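Local structure of Vv2_1132 (Vibrio vulnificus CMCP6, 5Y9S) at residues 99-104 with 151-156; 147-152 with 287-292. The protein probably regulates transcription as a LysR-type regulator, binding DNA through a helix-turn-helix domain and sensing a ligand through its C-terminal regulatory domain. All blocks are in the same frame, centred on the assembly; numbering follows the deposited sequence.

Contact 1 (99-104 with 151-156); sequences HTVRIV and TDLLFT
OD1 of Asp152 is gripped by N and NE of Arg102 and is also the salt-bridge partner of Arg291 NH1. The backbone N of Arg102 donates to Asp152 OD1 over 2.6 Å, on the anti side of the carboxylate. Arg102 NE reaches the same oxygen at 3.0 Å in a nearly straight bond of 171°, coming from above the carboxylate plane. Arg102 NH1 takes the other oxygen, Asp152 OD2, on the syn side but tilted out of the carboxylate plane, a short 2.5 Å away. The guanidinium therefore holds the carboxylate side-on with NE and NH1, its plane turned 55° from that of the acid. A bend at chi3 of Arg102 (-33°) places the guanidinium beside the residues just before strand 153-157, with Thr151 N over one face. The carbonyl of Arg102 receives the N-H groups of both Asp152 and Leu153. Beyond this point the segments form a regular parallel pair. Val104 N donates to Leu153 O at 2.9 Å, and Phe155 N donates to Val104 O at 3.2 Å. These strands, 100-105 and 153-157, belong to the parallel part of the sheet in a LysR substrate-binding domain. On one face Leu153 CD1 meets Val101 CG1 at 3.8 Å, and Ile103 CG2 touches the ring edge of Phe155 at CD1. Helix 292-300 covers Leu153. On the other face Val104 CG1 packs on Leu154 CD1 at 3.7 Å, under helix 139-147. The carboxylate is approached by two arginines just before strand 153-157, which would probably stabilise its ionised form.

Contact 2 (147-152 with 287-292); sequences EDHSTD and TTNHRA
The imidazole of His149 and the side-chain amide of Asn289 lie nearly coplanar, 22° apart, and the two side chains run antiparallel, side by side. Asn289 ND2 donates to His149 ND1 at 2.9 Å with an angle of 161°. The bond runs close to both planes. The extended first torsion of Asn289 carries the amide to the ND1 edge of the ring. Since ND1 accepts this bond, a neutral ring would carry its proton on NE2. Thr288 stands roughly perpendicular to the histidine. Its OG1 takes only a weak, strongly bent bond from His149 NE2, at 2.9 Å. Thr288 OG1 also hydrogen-bonds Ser286. His149 follows helix 139-147, which ends in a Schellman motif with His149 at positive phi. Its partners sit in the loop from strand 277-286 to helix 292-300, where Arg291 is the N-cap residue. The contact thus joins two loops at one end of the regulatory domain's sheet. Deeper in, the side chain of Arg291 comes in almost square to that of Asp152, with the guanidinium and carboxylate planes 51° apart. Arg291 NH1 forms a salt bridge with Asp152 OD1 at 2.8 Å, and the acid lies at the guanidinium edge. Arg291 NH2 hydrogen-bonds the backbone oxygen of Thr100. On the far side of the first loop, Asp148 OD2 hydrogen-bonds Gln37 of a second subunit.

How the contacts relate
After the helix-turn-helix region and helix 67-90, the chain enters strand 100-105. It then passes through helices and strand 129-134 to helix 139-147 and returns as strand 153-157, where contact 1 closes this loop. Contact 2 begins on the same return, at 147-152, and closes a much longer loop when the chain reaches 287-292, ahead of helix 292-300. The two loops overlap at Thr151 and Asp152, so they follow each other with a short shared stretch. The contact centres are 9 Å apart. Together they tie the first strand of the regulatory domain, the end of helix 139-147 and the start of its C-terminal helix into one corner.

Contact 1 (99-104 with 151-156)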
ATOM      1  N   HIS D  99      38.255   0.009  -8.077  1.00 35.38           N
ATOM      2  CA  HIS D  99      39.145  -0.128  -6.923  1.00 37.42           C
ATOM      3  C   HIS D  99      38.400   0.038  -5.595  1.00 33.06           C
ATOM      4  O   HIS D  99      39.028   0.279  -4.554  1.00 32.00           O
ATOM      5  CB  HIS D  99      40.320   0.855  -7.008  1.00 27.11           C
ATOM      6  CG  HIS D  99      39.944   2.280  -6.733  1.00 35.59           C
ATOM      7  ND1 HIS D  99      38.804   2.868  -7.248  1.00 40.24           N
ATOM      8  CD2 HIS D  99      40.564   3.239  -6.004  1.00 40.53           C
ATOM      9  CE1 HIS D  99      38.745   4.129  -6.856  1.00 39.66           C
ATOM     10  NE2 HIS D  99      39.799   4.380  -6.097  1.00 39.84           N
ATOM     11  N   THR D 100      37.073  -0.091  -5.608  1.00 27.07           N
ATOM     12  CA  THR D 100      36.300  -0.066  -4.379  1.00 22.62           C
ATOM     13  C   THR D 100      36.156  -1.486  -3.851  1.00 36.80           C
ATOM     14  O   THR D 100      35.729  -2.389  -4.580  1.00 40.28           O
ATOM     15  CB  THR D 100      34.912   0.550  -4.594  1.00 35.01           C
ATOM     16  OG1 THR D 100      35.031   1.919  -5.009  1.00 37.94           O
ATOM     17  CG2 THR D 100      34.115   0.484  -3.312  1.00 32.89           C
ATOM     18  N   VAL D 101      36.519  -1.674  -2.588  1.00 29.81           N
ATOM     19  CA  VAL D 101      36.311  -2.926  -1.879  1.00 21.24           C
ATOM     20  C   VAL D 101      35.075  -2.749  -1.005  1.00 26.28           C
ATOM     21  O   VAL D 101      35.025  -1.835  -0.169  1.00 31.59           O
ATOM     22  CB  VAL D 101      37.546  -3.308  -1.046  1.00 26.98           C
ATOM     23  CG1 VAL D 101      37.391  -4.706  -0.461  1.00 32.22           C
ATOM     24  CG2 VAL D 101      38.808  -3.228  -1.899  1.00 29.06           C
ATOM     25  N   ARG D 102      34.070  -3.602  -1.227  1.00 22.33           N
ATOM     26  CA  ARG D 102      32.788  -3.541  -0.524  1.00 27.82           C
ATOM     27  C   ARG D 102      32.852  -4.480   0.673  1.00 30.74           C
ATOM     28  O   ARG D 102      33.136  -5.670   0.515  1.00 28.12           O
ATOM     29  CB  ARG D 102      31.634  -3.924  -1.454  1.00 23.19           C
ATOM     30  CG  ARG D 102      31.103  -2.774  -2.320  1.00 24.14           C
ATOM     31  CD  ARG D 102      30.525  -3.257  -3.665  1.00 20.36           C
ATOM     32  NE  ARG D 102      31.221  -4.432  -4.203  1.00 30.16           N
ATOM     33  CZ  ARG D 102      30.705  -5.264  -5.108  1.00 34.44           C
ATOM     34  NH1 ARG D 102      31.412  -6.300  -5.538  1.00 27.06           N
ATOM     35  NH2 ARG D 102      29.472  -5.071  -5.577  1.00 35.92           N
ATOM     36  N   ILE D 103      32.614  -3.944   1.868  1.00 27.65           N
ATOM     37  CA  ILE D 103      32.790  -4.689   3.108  1.00 17.42           C
ATOM     38  C   ILE D 103      31.503  -4.592   3.910  1.00 17.85           C
ATOM     39  O   ILE D 103      30.945  -3.501   4.062  1.00 21.94           O
ATOM     40  CB  ILE D 103      33.986  -4.159   3.919  1.00 26.23           C
ATOM     41  CG1 ILE D 103      35.290  -4.370   3.131  1.00 20.09           C
ATOM     42  CG2 ILE D 103      34.036  -4.842   5.252  1.00 29.24           C
ATOM     43  CD1 ILE D 103      36.470  -3.561   3.621  1.00 19.40           C
ATOM     44  N   VAL D 104      31.016  -5.734   4.386  1.00 15.19           N
ATOM     45  CA  VAL D 104      29.836  -5.814   5.239  1.00 26.95           C
ATOM     46  C   VAL D 104      30.249  -6.480   6.546  1.00 30.37           C
ATOM     47  O   VAL D 104      31.114  -7.365   6.549  1.00 24.35           O
ATOM     48  CB  VAL D 104      28.696  -6.606   4.558  1.00 25.47           C
ATOM     49  CG1 VAL D 104      29.141  -8.026   4.255  1.00 31.32           C
ATOM     50  CG2 VAL D 104      27.472  -6.653   5.432  1.00 36.27           C
ATOM     51  N   THR D 151      28.584  -7.704  -2.592  1.00 28.46           N
ATOM     52  CA  THR D 151      29.591  -7.246  -1.644  1.00 25.11           C
ATOM     53  C   THR D 151      30.806  -8.144  -1.793  1.00 24.38           C
ATOM     54  O   THR D 151      30.715  -9.244  -2.338  1.00 34.15           O
ATOM     55  CB  THR D 151      29.087  -7.259  -0.190  1.00 22.93           C
ATOM     56  OG1 THR D 151      29.927  -6.414   0.604  1.00 31.69           O
ATOM     57  CG2 THR D 151      29.122  -8.661   0.380  1.00 26.64           C
ATOM     58  N   ASP D 152      31.950  -7.664  -1.309  1.00 17.50           N
ATOM     59  CA  ASP D 152      33.227  -8.336  -1.535  1.00 26.14           C
ATOM     60  C   ASP D 152      33.758  -9.091  -0.327  1.00 26.96           C
ATOM     61  O   ASP D 152      34.324 -10.177  -0.490  1.00 23.89           O
ATOM     62  CB  ASP D 152      34.273  -7.316  -1.979  1.00 22.90           C
ATOM     63  CG  ASP D 152      33.832  -6.555  -3.211  1.00 32.70           C
ATOM     64  OD1 ASP D 152      33.951  -5.315  -3.221  1.00 32.20           O
ATOM     65  OD2 ASP D 152      33.351  -7.208  -4.163  1.00 32.90           O
ATOM     66  N   LEU D 153      33.623  -8.536   0.877  1.00 28.15           N
ATOM     67  CA  LEU D 153      34.144  -9.178   2.075  1.00 31.95           C
ATOM     68  C   LEU D 153      33.130  -9.078   3.199  1.00 28.82           C
ATOM     69  O   LEU D 153      32.363  -8.117   3.289  1.00 27.89           O
ATOM     70  CB  LEU D 153      35.471  -8.576   2.544  1.00 25.08           C
ATOM     71  CG  LEU D 153      36.629  -8.591   1.545  1.00 30.71           C
ATOM     72  CD1 LEU D 153      37.701  -7.600   1.971  1.00 23.08           C
ATOM     73  CD2 LEU D 153      37.199  -9.989   1.434  1.00 37.53           C
ATOM     74  N   LEU D 154      33.143 -10.085   4.057  1.00 26.68           N
ATOM     75  CA  LEU D 154      32.303 -10.112   5.239  1.00 25.76           C
ATOM     76  C   LEU D 154      33.192 -10.436   6.432  1.00 27.53           C
ATOM     77  O   LEU D 154      33.917 -11.433   6.415  1.00 27.60           O
ATOM     78  CB  LEU D 154      31.181 -11.141   5.077  1.00 19.08           C
ATOM     79  CG  LEU D 154      30.536 -11.612   6.372  1.00 22.22           C
ATOM     80  CD1 LEU D 154      29.518 -10.578   6.893  1.00 23.48           C
ATOM     81  CD2 LEU D 154      29.898 -12.981   6.193  1.00 17.24           C
ATOM     82  N   PHE D 155      33.173  -9.577   7.441  1.00 34.25           N
ATOM     83  CA  PHE D 155      33.864  -9.837   8.700  1.00 23.84           C
ATOM     84  C   PHE D 155      32.833 -10.241   9.738  1.00 23.44           C
ATOM     85  O   PHE D 155      31.773  -9.615   9.830  1.00 27.41           O
ATOM     86  CB  PHE D 155      34.629  -8.604   9.162  1.00 17.99           C
ATOM     87  CG  PHE D 155      35.812  -8.297   8.323  1.00 25.55           C
ATOM     88  CD1 PHE D 155      35.670  -7.583   7.146  1.00 30.13           C
ATOM     89  CD2 PHE D 155      37.070  -8.732   8.697  1.00 23.34           C
ATOM     90  CE1 PHE D 155      36.764  -7.305   6.353  1.00 28.90           C
ATOM     91  CE2 PHE D 155      38.172  -8.460   7.911  1.00 27.87           C
ATOM     92  CZ  PHE D 155      38.025  -7.751   6.737  1.00 28.80           C
ATOM     93  N   THR D 156      33.128 -11.291  10.504  1.00 26.90           N
ATOM     94  CA  THR D 156      32.143 -11.795  11.457  1.00 24.43           C
ATOM     95  C   THR D 156      32.828 -12.637  12.523  1.00 17.59           C
ATOM     96  O   THR D 156      33.949 -13.117  12.341  1.00 36.40           O
ATOM     97  CB  THR D 156      31.060 -12.621  10.750  1.00 30.62           C
ATOM     98  OG1 THR D 156      29.968 -12.872  11.647  1.00 21.16           O
ATOM     99  CG2 THR D 156      31.645 -13.942  10.265  1.00 22.80           C
TER

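Contact 2 (147-152 with 287-292)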
ATOM      1  N   GLU D 147      27.815 -14.440  -2.617  1.00 26.44           N
ATOM      2  CA  GLU D 147      27.518 -15.197  -3.831  1.00 30.60           C
ATOM      3  C   GLU D 147      27.093 -14.273  -4.969  1.00 37.41           C
ATOM      4  O   GLU D 147      27.584 -14.395  -6.094  1.00 37.96           O
ATOM      5  CB  GLU D 147      26.434 -16.236  -3.546  1.00 36.21           C
ATOM      6  CG  GLU D 147      26.888 -17.404  -2.679  1.00 48.31           C
ATOM      7  CD  GLU D 147      25.732 -18.318  -2.281  1.00 61.84           C
ATOM      8  OE1 GLU D 147      25.388 -18.369  -1.075  1.00 66.91           O
ATOM      9  OE2 GLU D 147      25.165 -18.981  -3.181  1.00 61.21           O
ATOM     10  N   ASP D 148      26.199 -13.319  -4.689  1.00 36.11           N
ATOM     11  CA  ASP D 148      25.744 -12.370  -5.706  1.00 35.54           C
ATOM     12  C   ASP D 148      26.806 -11.339  -6.112  1.00 31.95           C
ATOM     13  O   ASP D 148      26.513 -10.496  -6.969  1.00 38.57           O
ATOM     14  CB  ASP D 148      24.493 -11.632  -5.215  1.00 34.01           C
ATOM     15  CG  ASP D 148      23.359 -12.580  -4.824  1.00 37.92           C
ATOM     16  OD1 ASP D 148      23.489 -13.801  -5.032  1.00 47.77           O
ATOM     17  OD2 ASP D 148      22.334 -12.106  -4.294  1.00 42.66           O
ATOM     18  N   HIS D 149      28.003 -11.362  -5.526  1.00 22.42           N
ATOM     19  CA  HIS D 149      29.013 -10.320  -5.750  1.00 29.07           C
ATOM     20  C   HIS D 149      28.470  -8.909  -5.497  1.00 28.82           C
ATOM     21  O   HIS D 149      29.049  -7.916  -5.964  1.00 25.08           O
ATOM     22  CB  HIS D 149      29.606 -10.418  -7.155  1.00 38.67           C
ATOM     23  CG  HIS D 149      30.124 -11.780  -7.489  1.00 55.97           C
ATOM     24  ND1 HIS D 149      31.439 -12.147  -7.295  1.00 60.66           N
ATOM     25  CD2 HIS D 149      29.503 -12.868  -8.003  1.00 58.21           C
ATOM     26  CE1 HIS D 149      31.606 -13.403  -7.669  1.00 57.50           C
ATOM     27  NE2 HIS D 149      30.447 -13.864  -8.103  1.00 59.85           N
ATOM     28  N   SER D 150      27.362  -8.788  -4.756  1.00 23.77           N
ATOM     29  CA  SER D 150      26.899  -7.467  -4.348  1.00 26.71           C
ATOM     30  C   SER D 150      27.755  -6.882  -3.237  1.00 29.08           C
ATOM     31  O   SER D 150      27.652  -5.681  -2.960  1.00 37.18           O
ATOM     32  CB  SER D 150      25.429  -7.531  -3.910  1.00 26.00           C
ATOM     33  OG  SER D 150      25.251  -8.342  -2.761  1.00 29.86           O
ATOM     34  N   THR D 151      28.584  -7.704  -2.592  1.00 28.46           N
ATOM     35  CA  THR D 151      29.591  -7.246  -1.644  1.00 25.11           C
ATOM     36  C   THR D 151      30.806  -8.144  -1.793  1.00 24.38           C
ATOM     37  O   THR D 151      30.715  -9.244  -2.338  1.00 34.15           O
ATOM     38  CB  THR D 151      29.087  -7.259  -0.190  1.00 22.93           C
ATOM     39  OG1 THR D 151      29.927  -6.414   0.604  1.00 31.69           O
ATOM     40  CG2 THR D 151      29.122  -8.661   0.380  1.00 26.64           C
ATOM     41  N   ASP D 152      31.950  -7.664  -1.309  1.00 17.50           N
ATOM     42  CA  ASP D 152      33.227  -8.336  -1.535  1.00 26.14           C
ATOM     43  C   ASP D 152      33.758  -9.091  -0.327  1.00 26.96           C
ATOM     44  O   ASP D 152      34.324 -10.177  -0.490  1.00 23.89           O
ATOM     45  CB  ASP D 152      34.273  -7.316  -1.979  1.00 22.90           C
ATOM     46  CG  ASP D 152      33.832  -6.555  -3.211  1.00 32.70           C
ATOM     47  OD1 ASP D 152      33.951  -5.315  -3.221  1.00 32.20           O
ATOM     48  OD2 ASP D 152      33.351  -7.208  -4.163  1.00 32.90           O
ATOM     49  N   THR D 287      34.403 -17.420  -3.706  1.00 41.23           N
ATOM     50  CA  THR D 287      35.398 -18.133  -4.503  1.00 44.24           C
ATOM     51  C   THR D 287      35.376 -17.694  -5.965  1.00 39.60           C
ATOM     52  O   THR D 287      36.425 -17.689  -6.617  1.00 47.33           O
ATOM     53  CB  THR D 287      35.184 -19.641  -4.386  1.00 40.80           C
ATOM     54  OG1 THR D 287      33.832 -19.954  -4.731  1.00 44.92           O
ATOM     55  CG2 THR D 287      35.448 -20.114  -2.953  1.00 32.03           C
ATOM     56  N   THR D 288      34.210 -17.292  -6.486  1.00 36.63           N
ATOM     57  CA  THR D 288      34.036 -16.837  -7.863  1.00 39.33           C
ATOM     58  C   THR D 288      34.273 -15.336  -8.056  1.00 51.87           C
ATOM     59  O   THR D 288      33.853 -14.790  -9.079  1.00 53.93           O
ATOM     60  CB  THR D 288      32.624 -17.174  -8.363  1.00 44.22           C
ATOM     61  OG1 THR D 288      31.645 -16.434  -7.619  1.00 50.19           O
ATOM     62  CG2 THR D 288      32.334 -18.651  -8.222  1.00 44.69           C
ATOM     63  N   ASN D 289      34.911 -14.650  -7.110  1.00 54.18           N
ATOM     64  CA  ASN D 289      35.126 -13.205  -7.197  1.00 53.93           C
ATOM     65  C   ASN D 289      36.625 -12.958  -7.266  1.00 56.10           C
ATOM     66  O   ASN D 289      37.334 -13.128  -6.265  1.00 61.54           O
ATOM     67  CB  ASN D 289      34.503 -12.477  -6.004  1.00 56.78           C
ATOM     68  CG  ASN D 289      34.641 -10.961  -6.092  1.00 56.25           C
ATOM     69  OD1 ASN D 289      35.713 -10.398  -5.851  1.00 48.02           O
ATOM     70  ND2 ASN D 289      33.541 -10.294  -6.405  1.00 61.27           N
ATOM     71  N   HIS D 290      37.107 -12.562  -8.436  1.00 55.71           N
ATOM     72  CA  HIS D 290      38.523 -12.286  -8.651  1.00 58.56           C
ATOM     73  C   HIS D 290      38.670 -10.840  -9.115  1.00 61.47           C
ATOM     74  O   HIS D 290      38.901 -10.569 -10.293  1.00 72.64           O
ATOM     75  CB  HIS D 290      39.129 -13.283  -9.665  1.00 58.78           C
ATOM     76  CG  HIS D 290      38.784 -14.714  -9.383  1.00 57.16           C
ATOM     77  ND1 HIS D 290      37.697 -15.344  -9.950  1.00 55.74           N
ATOM     78  CD2 HIS D 290      39.369 -15.629  -8.572  1.00 56.69           C
ATOM     79  CE1 HIS D 290      37.635 -16.589  -9.512  1.00 55.97           C
ATOM     80  NE2 HIS D 290      38.637 -16.787  -8.673  1.00 55.36           N
ATOM     81  N   ARG D 291      38.516  -9.908  -8.185  1.00 52.10           N
ATOM     82  CA  ARG D 291      38.864  -8.517  -8.421  1.00 51.24           C
ATOM     83  C   ARG D 291      40.208  -8.255  -7.758  1.00 49.25           C
ATOM     84  O   ARG D 291      40.439  -8.684  -6.622  1.00 52.78           O
ATOM     85  CB  ARG D 291      37.787  -7.573  -7.877  1.00 52.45           C
ATOM     86  CG  ARG D 291      36.348  -7.954  -8.282  1.00 45.70           C
ATOM     87  CD  ARG D 291      35.317  -6.909  -7.840  1.00 41.74           C
ATOM     88  NE  ARG D 291      35.926  -5.587  -7.816  1.00 38.56           N
ATOM     89  CZ  ARG D 291      35.856  -4.732  -6.804  1.00 30.62           C
ATOM     90  NH1 ARG D 291      35.162  -5.023  -5.703  1.00 28.88           N
ATOM     91  NH2 ARG D 291      36.482  -3.572  -6.907  1.00 33.10           N
ATOM     92  N   ALA D 292      41.098  -7.570  -8.470  1.00 47.00           N
ATOM     93  CA  ALA D 292      42.433  -7.354  -7.927  1.00 50.82           C
ATOM     94  C   ALA D 292      42.401  -6.476  -6.680  1.00 57.47           C
ATOM     95  O   ALA D 292      43.250  -6.631  -5.791  1.00 52.67           O
ATOM     96  CB  ALA D 292      43.349  -6.749  -8.987  1.00 46.14           C
TER